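UPF0255 protein frsA (PDB 4I4C) probably hydrolyses carboxylic esters to an alcohol and a carboxylate, as a member of the FrsA family of alpha/beta-hydrolase-like proteins. Local coordinates at residues L52-W57 and E66-L71; A72-S77 and Y100-L105; G96-E101 and Y132-Y137. One frame throughout, in Å; residues are numbered along the deposited sequence.

Interaction 1. Residues L52-W57 and E66-L71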
loop_
_atom_site.group_PDB
_atom_site.type_symbol
_atom_site.label_atom_id
_atom_site.label_comp_id
_atom_site.label_asym_id
_atom_site.label_seq_id
_atom_site.Cartn_x
_atom_site.Cartn_y
_atom_site.Cartn_z
ATOM N N LEU A 52 5.012 4.438 -12.439
ATOM C CA LEU A 52 6.083 5.052 -11.661
ATOM C C LEU A 52 5.523 5.970 -10.583
ATOM O O LEU A 52 4.716 6.859 -10.866
ATOM C CB LEU A 52 6.976 5.873 -12.587
ATOM C CG LEU A 52 8.375 5.346 -12.822
ATOM C CD1 LEU A 52 8.316 3.880 -13.170
ATOM C CD2 LEU A 52 9.046 6.174 -13.912
ATOM N N ARG A 53 5.964 5.745 -9.352
ATOM C CA ARG A 53 5.531 6.528 -8.199
ATOM C C ARG A 53 6.704 7.331 -7.607
ATOM O O ARG A 53 6.940 7.280 -6.394
ATOM C CB ARG A 53 5.005 5.581 -7.125
ATOM C CG ARG A 53 4.025 4.526 -7.631
ATOM C CD ARG A 53 2.602 4.881 -7.279
ATOM N NE ARG A 53 1.638 4.106 -8.064
ATOM C CZ ARG A 53 0.997 3.025 -7.626
ATOM N NH1 ARG A 53 1.209 2.573 -6.397
ATOM N NH2 ARG A 53 0.140 2.394 -8.422
ATOM N N ARG A 54 7.445 8.040 -8.458
ATOM C CA ARG A 54 8.622 8.810 -8.027
ATOM C C ARG A 54 8.412 9.633 -6.755
ATOM O O ARG A 54 9.165 9.488 -5.790
ATOM C CB ARG A 54 9.092 9.762 -9.128
ATOM C CG ARG A 54 9.925 9.160 -10.226
ATOM C CD ARG A 54 10.388 10.300 -11.121
ATOM N NE ARG A 54 11.478 9.936 -12.017
ATOM C CZ ARG A 54 11.307 9.527 -13.271
ATOM N NH1 ARG A 54 10.088 9.414 -13.776
ATOM N NH2 ARG A 54 12.358 9.227 -14.026
ATOM N N LEU A 55 7.405 10.507 -6.768
ATOM C CA LEU A 55 7.102 11.356 -5.614
ATOM C C LEU A 55 6.629 10.567 -4.382
ATOM O O LEU A 55 6.967 10.920 -3.253
ATOM C CB LEU A 55 6.085 12.445 -5.997
ATOM C CG LEU A 55 6.653 13.417 -7.039
ATOM C CD1 LEU A 55 5.693 14.537 -7.405
ATOM C CD2 LEU A 55 7.920 14.002 -6.518
ATOM N N GLN A 56 5.862 9.499 -4.594
ATOM C CA GLN A 56 5.439 8.653 -3.475
ATOM C C GLN A 56 6.647 7.998 -2.808
ATOM O O GLN A 56 6.782 7.988 -1.593
ATOM C CB GLN A 56 4.463 7.575 -3.938
ATOM C CG GLN A 56 3.884 6.743 -2.804
ATOM C CD GLN A 56 3.266 5.434 -3.282
ATOM O OE1 GLN A 56 2.292 5.434 -4.025
ATOM N NE2 GLN A 56 3.841 4.314 -2.857
ATOM N N TRP A 57 7.528 7.435 -3.621
ATOM C CA TRP A 57 8.696 6.740 -3.086
ATOM C C TRP A 57 9.623 7.694 -2.321
ATOM O O TRP A 57 10.140 7.342 -1.263
ATOM C CB TRP A 57 9.404 5.951 -4.188
ATOM C CG TRP A 57 8.565 4.820 -4.684
ATOM C CD1 TRP A 57 7.665 4.094 -3.958
ATOM C CD2 TRP A 57 8.511 4.302 -6.019
ATOM N NE1 TRP A 57 7.070 3.146 -4.754
ATOM C CE2 TRP A 57 7.579 3.249 -6.023
ATOM C CE3 TRP A 57 9.166 4.622 -7.210
ATOM C CZ2 TRP A 57 7.273 2.516 -7.176
ATOM C CZ3 TRP A 57 8.865 3.888 -8.350
ATOM C CH2 TRP A 57 7.927 2.851 -8.322
ATOM N N GLU A 66 19.407 9.083 -5.736
ATOM C CA GLU A 66 19.688 7.651 -5.890
ATOM C C GLU A 66 18.592 6.958 -6.702
ATOM O O GLU A 66 18.857 6.039 -7.465
ATOM C CB GLU A 66 19.832 6.972 -4.529
ATOM C CG GLU A 66 20.973 7.503 -3.668
ATOM C CD GLU A 66 20.916 6.986 -2.239
ATOM O OE1 GLU A 66 19.897 6.364 -1.863
ATOM O OE2 GLU A 66 21.888 7.205 -1.487
ATOM N N GLN A 67 17.355 7.415 -6.530
ATOM C CA GLN A 67 16.237 6.925 -7.327
ATOM C C GLN A 67 16.433 7.217 -8.819
ATOM O O GLN A 67 16.176 6.359 -9.671
ATOM C CB GLN A 67 14.920 7.543 -6.832
ATOM C CG GLN A 67 13.765 7.351 -7.773
ATOM C CD GLN A 67 12.422 7.623 -7.117
ATOM O OE1 GLN A 67 11.692 6.692 -6.787
ATOM N NE2 GLN A 67 12.087 8.898 -6.937
ATOM N N GLU A 68 16.888 8.425 -9.137
ATOM C CA GLU A 68 17.147 8.755 -10.535
ATOM C C GLU A 68 18.300 7.912 -11.076
ATOM O O GLU A 68 18.253 7.479 -12.224
ATOM C CB GLU A 68 17.425 10.245 -10.755
ATOM C CG GLU A 68 16.205 11.166 -10.588
ATOM C CD GLU A 68 14.939 10.605 -11.232
ATOM O OE1 GLU A 68 15.013 9.995 -12.327
ATOM O OE2 GLU A 68 13.858 10.780 -10.639
ATOM N N GLN A 69 19.326 7.678 -10.257
ATOM C CA GLN A 69 20.448 6.827 -10.692
ATOM C C GLN A 69 19.933 5.408 -10.998
ATOM O O GLN A 69 20.324 4.791 -11.999
ATOM C CB GLN A 69 21.572 6.801 -9.651
ATOM C CG GLN A 69 22.255 8.168 -9.432
ATOM C CD GLN A 69 23.342 8.146 -8.367
ATOM O OE1 GLN A 69 23.569 7.131 -7.709
ATOM N NE2 GLN A 69 24.025 9.278 -8.197
ATOM N N VAL A 70 19.038 4.911 -10.146
ATOM C CA VAL A 70 18.443 3.588 -10.330
ATOM C C VAL A 70 17.605 3.548 -11.594
ATOM O O VAL A 70 17.771 2.658 -12.431
ATOM C CB VAL A 70 17.572 3.172 -9.112
ATOM C CG1 VAL A 70 16.784 1.913 -9.428
ATOM C CG2 VAL A 70 18.451 2.957 -7.886
ATOM N N LEU A 71 16.726 4.532 -11.746
ATOM C CA LEU A 71 15.844 4.586 -12.908
ATOM C C LEU A 71 16.623 4.787 -14.209
ATOM O O LEU A 71 16.249 4.246 -15.255
ATOM C CB LEU A 71 14.780 5.671 -12.736
ATOM C CG LEU A 71 13.744 5.391 -11.635
ATOM C CD1 LEU A 71 12.790 6.585 -11.459
ATOM C CD2 LEU A 71 12.945 4.135 -11.932
#
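R54 and Q67 bring the two backbones to their nearest approach, 7.9 Å between CA atoms, where the first turn of helix 54-60 faces helix 64-75. This is a helix-helix contact within the helical part that precedes the eight-stranded mixed sheet of this alpha/beta-hydrolase relative; the long side chains of R54, Q67 and E68 make it, together with L71. Q67 has CG anti to its backbone N (chi1 167°) and an extended chain, which carries the amide across to helix 54-60. There Q67 NE2 donates to R54 O at 3.2 Å, almost straight at the hydrogen, although the donor lies tilted from the carbonyl plane of R54. On the other branch of the amide, Q67 OE1 lies at the edge of the W57 indole, 3.3 Å from W57 CE3; it is buried and has no hydrogen-bond partner in the model. Over one face of the indole sits CB of R53, the N-cap residue of helix 54-60.

At the partly exposed margin R54 meets E68 in a side-on, bidentate salt bridge. R54 NE binds E68 OE2 at 2.9 Å and R54 NH2 binds E68 OE1 at 3.2 Å, each oxygen offering its syn lone pair. The guanidinium and carboxylate planes differ by 15°, so the two groups are nearly coplanar. Two bonds to two oxygens should limit rotation of the guanidinium, and E68 reaches this position through a chain bent at chi2 (-43°). Over one face of the guanidinium lies L71, whose CD1 is 3.6 Å from R54 NE and 4.5 Å from L52 CD2.

Interaction 2. Residues A72-S77 and Y100-L105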
loop_
_atom_site.group_PDB
_atom_site.type_symbol
_atom_site.label_atom_id
_atom_site.label_comp_id
_atom_site.label_asym_id
_atom_site.label_seq_id
_atom_site.Cartn_x
_atom_site.Cartn_y
_atom_site.Cartn_z
ATOM N N ALA A 72 17.702 5.561 -14.142
ATOM C CA ALA A 72 18.557 5.754 -15.310
ATOM C C ALA A 72 19.236 4.456 -15.743
ATOM O O ALA A 72 19.265 4.145 -16.926
ATOM C CB ALA A 72 19.583 6.849 -15.059
ATOM N N ARG A 73 19.771 3.690 -14.797
ATOM C CA ARG A 73 20.395 2.413 -15.154
ATOM C C ARG A 73 19.364 1.444 -15.764
ATOM O O ARG A 73 19.705 0.616 -16.607
ATOM C CB ARG A 73 21.083 1.772 -13.944
ATOM C CG ARG A 73 22.404 2.423 -13.517
ATOM C CD ARG A 73 22.921 1.752 -12.252
ATOM N NE ARG A 73 24.293 2.150 -11.930
ATOM C CZ ARG A 73 25.382 1.516 -12.367
ATOM N NH1 ARG A 73 25.267 0.441 -13.131
ATOM N NH2 ARG A 73 26.591 1.948 -12.023
ATOM N N ILE A 74 18.107 1.562 -15.334
ATOM C CA ILE A 74 17.009 0.751 -15.859
ATOM C C ILE A 74 16.617 1.206 -17.266
ATOM O O ILE A 74 16.466 0.392 -18.184
ATOM C CB ILE A 74 15.749 0.852 -14.954
ATOM C CG1 ILE A 74 15.949 0.091 -13.634
ATOM C CG2 ILE A 74 14.506 0.346 -15.704
ATOM C CD1 ILE A 74 14.829 0.353 -12.608
ATOM N N ALA A 75 16.441 2.509 -17.431
ATOM C CA ALA A 75 15.994 3.047 -18.715
ATOM C C ALA A 75 17.108 3.080 -19.782
ATOM O O ALA A 75 16.813 3.053 -20.978
ATOM C CB ALA A 75 15.397 4.408 -18.528
ATOM N N SER A 76 18.366 3.149 -19.340
ATOM C CA SER A 76 19.535 3.206 -20.239
ATOM C C SER A 76 19.985 1.858 -20.735
ATOM O O SER A 76 20.867 1.781 -21.579
ATOM C CB SER A 76 20.757 3.819 -19.534
ATOM O OG SER A 76 20.629 5.215 -19.434
ATOM N N SER A 77 19.435 0.794 -20.174
ATOM C CA SER A 77 19.955 -0.531 -20.450
ATOM C C SER A 77 19.846 -0.928 -21.924
ATOM O O SER A 77 18.876 -0.578 -22.611
ATOM C CB SER A 77 19.291 -1.571 -19.567
ATOM O OG SER A 77 19.805 -2.861 -19.840
ATOM N N TYR A 100 16.622 -6.102 -10.145
ATOM C CA TYR A 100 18.078 -6.112 -9.962
ATOM C C TYR A 100 18.593 -4.741 -9.529
ATOM O O TYR A 100 19.363 -4.622 -8.578
ATOM C CB TYR A 100 18.766 -6.518 -11.261
ATOM C CG TYR A 100 20.278 -6.542 -11.168
ATOM C CD1 TYR A 100 21.030 -5.420 -11.490
ATOM C CD2 TYR A 100 20.947 -7.681 -10.746
ATOM C CE1 TYR A 100 22.415 -5.436 -11.400
ATOM C CE2 TYR A 100 22.335 -7.710 -10.658
ATOM C CZ TYR A 100 23.059 -6.584 -10.982
ATOM O OH TYR A 100 24.433 -6.593 -10.890
ATOM N N GLU A 101 18.169 -3.700 -10.239
ATOM C CA GLU A 101 18.711 -2.377 -9.982
ATOM C C GLU A 101 18.226 -1.834 -8.645
ATOM O O GLU A 101 18.986 -1.162 -7.946
ATOM C CB GLU A 101 18.420 -1.404 -11.130
ATOM C CG GLU A 101 19.095 -1.773 -12.486
ATOM C CD GLU A 101 20.621 -1.711 -12.477
ATOM O OE1 GLU A 101 21.222 -1.251 -11.488
ATOM O OE2 GLU A 101 21.229 -2.127 -13.490
ATOM N N TRP A 102 16.976 -2.128 -8.276
ATOM C CA TRP A 102 16.457 -1.613 -7.005
ATOM C C TRP A 102 17.063 -2.376 -5.838
ATOM O O TRP A 102 17.335 -1.806 -4.794
ATOM C CB TRP A 102 14.924 -1.640 -6.945
ATOM C CG TRP A 102 14.294 -0.464 -7.639
ATOM C CD1 TRP A 102 13.746 -0.437 -8.902
ATOM C CD2 TRP A 102 14.178 0.868 -7.123
ATOM N NE1 TRP A 102 13.290 0.831 -9.191
ATOM C CE2 TRP A 102 13.540 1.648 -8.118
ATOM C CE3 TRP A 102 14.552 1.475 -5.916
ATOM C CZ2 TRP A 102 13.270 3.015 -7.939
ATOM C CZ3 TRP A 102 14.272 2.834 -5.739
ATOM C CH2 TRP A 102 13.636 3.583 -6.745
ATOM N N THR A 103 17.301 -3.667 -6.036
ATOM C CA THR A 103 17.920 -4.474 -4.986
ATOM C C THR A 103 19.364 -4.028 -4.746
ATOM O O THR A 103 19.841 -4.018 -3.607
ATOM C CB THR A 103 17.830 -5.978 -5.327
ATOM O OG1 THR A 103 16.452 -6.370 -5.322
ATOM C CG2 THR A 103 18.575 -6.822 -4.314
ATOM N N ARG A 104 20.046 -3.627 -5.820
ATOM C CA ARG A 104 21.383 -3.048 -5.703
ATOM C C ARG A 104 21.420 -1.870 -4.753
ATOM O O ARG A 104 22.341 -1.747 -3.956
ATOM C CB ARG A 104 21.882 -2.550 -7.053
ATOM C CG ARG A 104 22.477 -3.592 -7.919
ATOM C CD ARG A 104 23.016 -2.921 -9.181
ATOM N NE ARG A 104 24.468 -2.817 -9.166
ATOM C CZ ARG A 104 25.188 -2.407 -10.206
ATOM N NH1 ARG A 104 24.574 -2.054 -11.330
ATOM N NH2 ARG A 104 26.517 -2.353 -10.127
ATOM N N LEU A 105 20.452 -0.969 -4.891
ATOM C CA LEU A 105 20.356 0.187 -4.003
ATOM C C LEU A 105 20.059 -0.267 -2.576
ATOM O O LEU A 105 20.676 0.222 -1.630
ATOM C CB LEU A 105 19.307 1.209 -4.492
ATOM C CG LEU A 105 19.252 2.517 -3.689
ATOM C CD1 LEU A 105 20.595 3.281 -3.672
ATOM C CD2 LEU A 105 18.116 3.440 -4.153
HETATM O O HOH W 1 23.286 -1.025 -14.612
#
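Helix-helix packing joins the C-terminal part of helix 64-75 to the early turns of helix 98-114, with I74 and E101 closest at 6.9 Å between CA atoms. I74 runs alongside E101 in the opposite direction, its CG1 3.8 Å from E101 CB. Extended by chi2 170°, I74 puts CD1 against the pyrrole part of W102, 3.8 Å from W102 NE1.

The exposed arginines R73 and R104 reach in to the buried carboxylate of E101. R73 crosses E101 at about a right angle, and its aliphatic part makes the touch: R73 CD is 3.5 Å from E101 OE1. Its charged end is linked to E101 through a water that accepts from R73 NH1 at 2.9 Å and donates to E101 OE2 at 2.6 Å. That same OE2 accepts from G96 N, so two donors hold it. R104 NH1 forms a weak, long ion pair with E101 OE1. R73 NH1 and R104 NH1, both donors, approach to 3.2 Å without a hydrogen bond, their guanidinium planes 74° apart. With an apolar inner side and charged groups at the rim, helices 64-75 and 98-114 pack in the helical part preceding the mixed sheet of this alpha/beta-hydrolase relative.

Interaction 3. Residues G96-E101 and Y132-Y137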
loop_
_atom_site.group_PDB
_atom_site.type_symbol
_atom_site.label_atom_id
_atom_site.label_comp_id
_atom_site.label_asym_id
_atom_site.label_seq_id
_atom_site.Cartn_x
_atom_site.Cartn_y
_atom_site.Cartn_z
ATOM N N GLY A 96 20.071 -3.446 -15.606
ATOM C CA GLY A 96 18.915 -2.975 -16.353
ATOM C C GLY A 96 17.582 -3.522 -15.867
ATOM O O GLY A 96 16.547 -2.908 -16.085
ATOM N N ASN A 97 17.598 -4.681 -15.216
ATOM C CA ASN A 97 16.361 -5.272 -14.697
ATOM C C ASN A 97 15.860 -4.468 -13.497
ATOM O O ASN A 97 16.652 -4.039 -12.665
ATOM C CB ASN A 97 16.577 -6.751 -14.334
ATOM C CG ASN A 97 15.400 -7.364 -13.548
ATOM O OD1 ASN A 97 15.361 -7.305 -12.320
ATOM N ND2 ASN A 97 14.475 -7.988 -14.258
ATOM N N TRP A 98 14.543 -4.267 -13.421
ATOM C CA TRP A 98 13.943 -3.452 -12.366
ATOM C C TRP A 98 14.283 -3.990 -10.972
ATOM O O TRP A 98 14.847 -3.273 -10.150
ATOM C CB TRP A 98 12.425 -3.379 -12.549
ATOM C CG TRP A 98 11.722 -2.647 -11.435
ATOM C CD1 TRP A 98 11.365 -3.144 -10.214
ATOM C CD2 TRP A 98 11.279 -1.295 -11.465
ATOM N NE1 TRP A 98 10.736 -2.177 -9.477
ATOM C CE2 TRP A 98 10.670 -1.028 -10.223
ATOM C CE3 TRP A 98 11.336 -0.275 -12.426
ATOM C CZ2 TRP A 98 10.132 0.214 -9.912
ATOM C CZ3 TRP A 98 10.804 0.958 -12.120
ATOM C CH2 TRP A 98 10.197 1.191 -10.871
ATOM N N ALA A 99 13.969 -5.258 -10.725
ATOM C CA ALA A 99 14.308 -5.875 -9.437
ATOM C C ALA A 99 15.802 -5.812 -9.142
ATOM O O ALA A 99 16.197 -5.522 -8.028
ATOM C CB ALA A 99 13.834 -7.310 -9.380
ATOM N N TYR A 100 16.622 -6.102 -10.145
ATOM C CA TYR A 100 18.078 -6.112 -9.962
ATOM C C TYR A 100 18.593 -4.741 -9.529
ATOM O O TYR A 100 19.363 -4.622 -8.578
ATOM C CB TYR A 100 18.766 -6.518 -11.261
ATOM C CG TYR A 100 20.278 -6.542 -11.168
ATOM C CD1 TYR A 100 21.030 -5.420 -11.490
ATOM C CD2 TYR A 100 20.947 -7.681 -10.746
ATOM C CE1 TYR A 100 22.415 -5.436 -11.400
ATOM C CE2 TYR A 100 22.335 -7.710 -10.658
ATOM C CZ TYR A 100 23.059 -6.584 -10.982
ATOM O OH TYR A 100 24.433 -6.593 -10.890
ATOM N N GLU A 101 18.169 -3.700 -10.239
ATOM C CA GLU A 101 18.711 -2.377 -9.982
ATOM C C GLU A 101 18.226 -1.834 -8.645
ATOM O O GLU A 101 18.986 -1.162 -7.946
ATOM C CB GLU A 101 18.420 -1.404 -11.130
ATOM C CG GLU A 101 19.095 -1.773 -12.486
ATOM C CD GLU A 101 20.621 -1.711 -12.477
ATOM O OE1 GLU A 101 21.222 -1.251 -11.488
ATOM O OE2 GLU A 101 21.229 -2.127 -13.490
ATOM N N TYR A 132 14.023 -2.574 -1.347
ATOM C CA TYR A 132 13.650 -3.949 -1.635
ATOM C C TYR A 132 12.160 -4.102 -1.975
ATOM O O TYR A 132 11.799 -4.901 -2.841
ATOM C CB TYR A 132 13.977 -4.854 -0.438
ATOM C CG TYR A 132 15.443 -5.026 -0.158
ATOM C CD1 TYR A 132 16.363 -5.154 -1.201
ATOM C CD2 TYR A 132 15.920 -5.043 1.143
ATOM C CE1 TYR A 132 17.708 -5.302 -0.953
ATOM C CE2 TYR A 132 17.279 -5.188 1.403
ATOM C CZ TYR A 132 18.165 -5.322 0.347
ATOM O OH TYR A 132 19.517 -5.476 0.582
ATOM N N SER A 133 11.306 -3.375 -1.255
ATOM C CA SER A 133 9.868 -3.353 -1.532
ATOM C C SER A 133 9.589 -2.820 -2.936
ATOM O O SER A 133 8.849 -3.428 -3.716
ATOM C CB SER A 133 9.115 -2.524 -0.481
ATOM O OG SER A 133 7.740 -2.406 -0.821
ATOM N N ILE A 134 10.185 -1.684 -3.261
ATOM C CA ILE A 134 10.091 -1.141 -4.620
ATOM C C ILE A 134 10.631 -2.116 -5.684
ATOM O O ILE A 134 10.052 -2.258 -6.769
ATOM C CB ILE A 134 10.830 0.205 -4.710
ATOM C CG1 ILE A 134 10.103 1.243 -3.843
ATOM C CG2 ILE A 134 10.946 0.653 -6.153
ATOM C CD1 ILE A 134 10.928 2.455 -3.475
ATOM N N ALA A 135 11.739 -2.791 -5.372
ATOM C CA ALA A 135 12.272 -3.838 -6.255
ATOM C C ALA A 135 11.204 -4.876 -6.624
ATOM O O ALA A 135 11.153 -5.361 -7.754
ATOM C CB ALA A 135 13.488 -4.524 -5.615
ATOM N N GLY A 136 10.345 -5.214 -5.663
ATOM C CA GLY A 136 9.327 -6.218 -5.905
ATOM C C GLY A 136 8.029 -5.647 -6.468
ATOM O O GLY A 136 7.189 -6.373 -7.014
ATOM N N TYR A 137 7.851 -4.344 -6.309
ATOM C CA TYR A 137 6.639 -3.678 -6.802
ATOM C C TYR A 137 6.442 -4.021 -8.268
ATOM O O TYR A 137 7.416 -3.976 -9.048
ATOM C CB TYR A 137 6.798 -2.166 -6.626
ATOM C CG TYR A 137 5.810 -1.285 -7.367
ATOM C CD1 TYR A 137 4.578 -0.943 -6.801
ATOM C CD2 TYR A 137 6.135 -0.739 -8.605
ATOM C CE1 TYR A 137 3.688 -0.104 -7.476
ATOM C CE2 TYR A 137 5.254 0.098 -9.284
ATOM C CZ TYR A 137 4.031 0.418 -8.714
ATOM O OH TYR A 137 3.156 1.264 -9.392
#
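A buried helix-helix contact, which includes a hydrogen bond from an indole N-H to a carbonyl in the last turn of the partner helix, joins the start of helix 98-114 to the end of helix 121-136. The backbones come very close: A99 and A135 lie 4.3 Å apart at CA, a spacing that the two small side chains permit. A135 CB sits 3.8 Å from A99 O, and A99 CB lies 3.7 Å from A135 O, each methyl group thus resting on the other helix's backbone.

W98 supplies the polar link. A chi1 of 175° swings the indole away from the W98 backbone N and over to the last turn of helix 121-136, where W98 NE1 donates to I134 O at 2.8 Å and 167° at the hydrogen. The acceptor lies in the ring plane, while the donor is tilted from the carbonyl plane of I134. Next along the same indole edge, A135 O is 3.3 Å from W98 CD1. The six-membered ring provides the apolar share, its CZ2 3.9 Å from I134 CG2.

The two helices belong to the helical region that comes before the mixed sheet of the alpha/beta-hydrolase relative. At the start of helix 98-114, N97 is the N-cap, its OD1 accepting from Y100 N on a lone pair in the carbonyl plane. At the end of helix 121-136, Y137 is the first residue to leave helical angles. Its hydroxyl is bonded to N51 O and its carbonyl O to R50 NE; R50 also makes a cation-pi contact with W98. Y137 CD2 meets the indole at W98 CZ2, 4.3 Å away.

Interaction 1 closes along the chain before the other two open, whereas interactions 2 and 3 overlap at Y100 and E101. Helix 64-75 serves interactions 1 and 2, and helix 98-114 serves interactions 2 and 3. The centre of interaction 1 lies about 11 Å from the centres of both others, while those of interactions 2 and 3 are about 8 Å apart. W102 ties the set together, its CE2 3.5 Å from V70 CG1 and its CD2 3.4 Å from I134 CG2. W57 CZ2 similarly reaches Y137 CD2 at 3.7 Å. Toward the ligands, Q56 of interaction 1 lines the polyether pocket, whereas the side chains of Y137 and W57 stand about 8 and 11 Å from bound hexanoic acid.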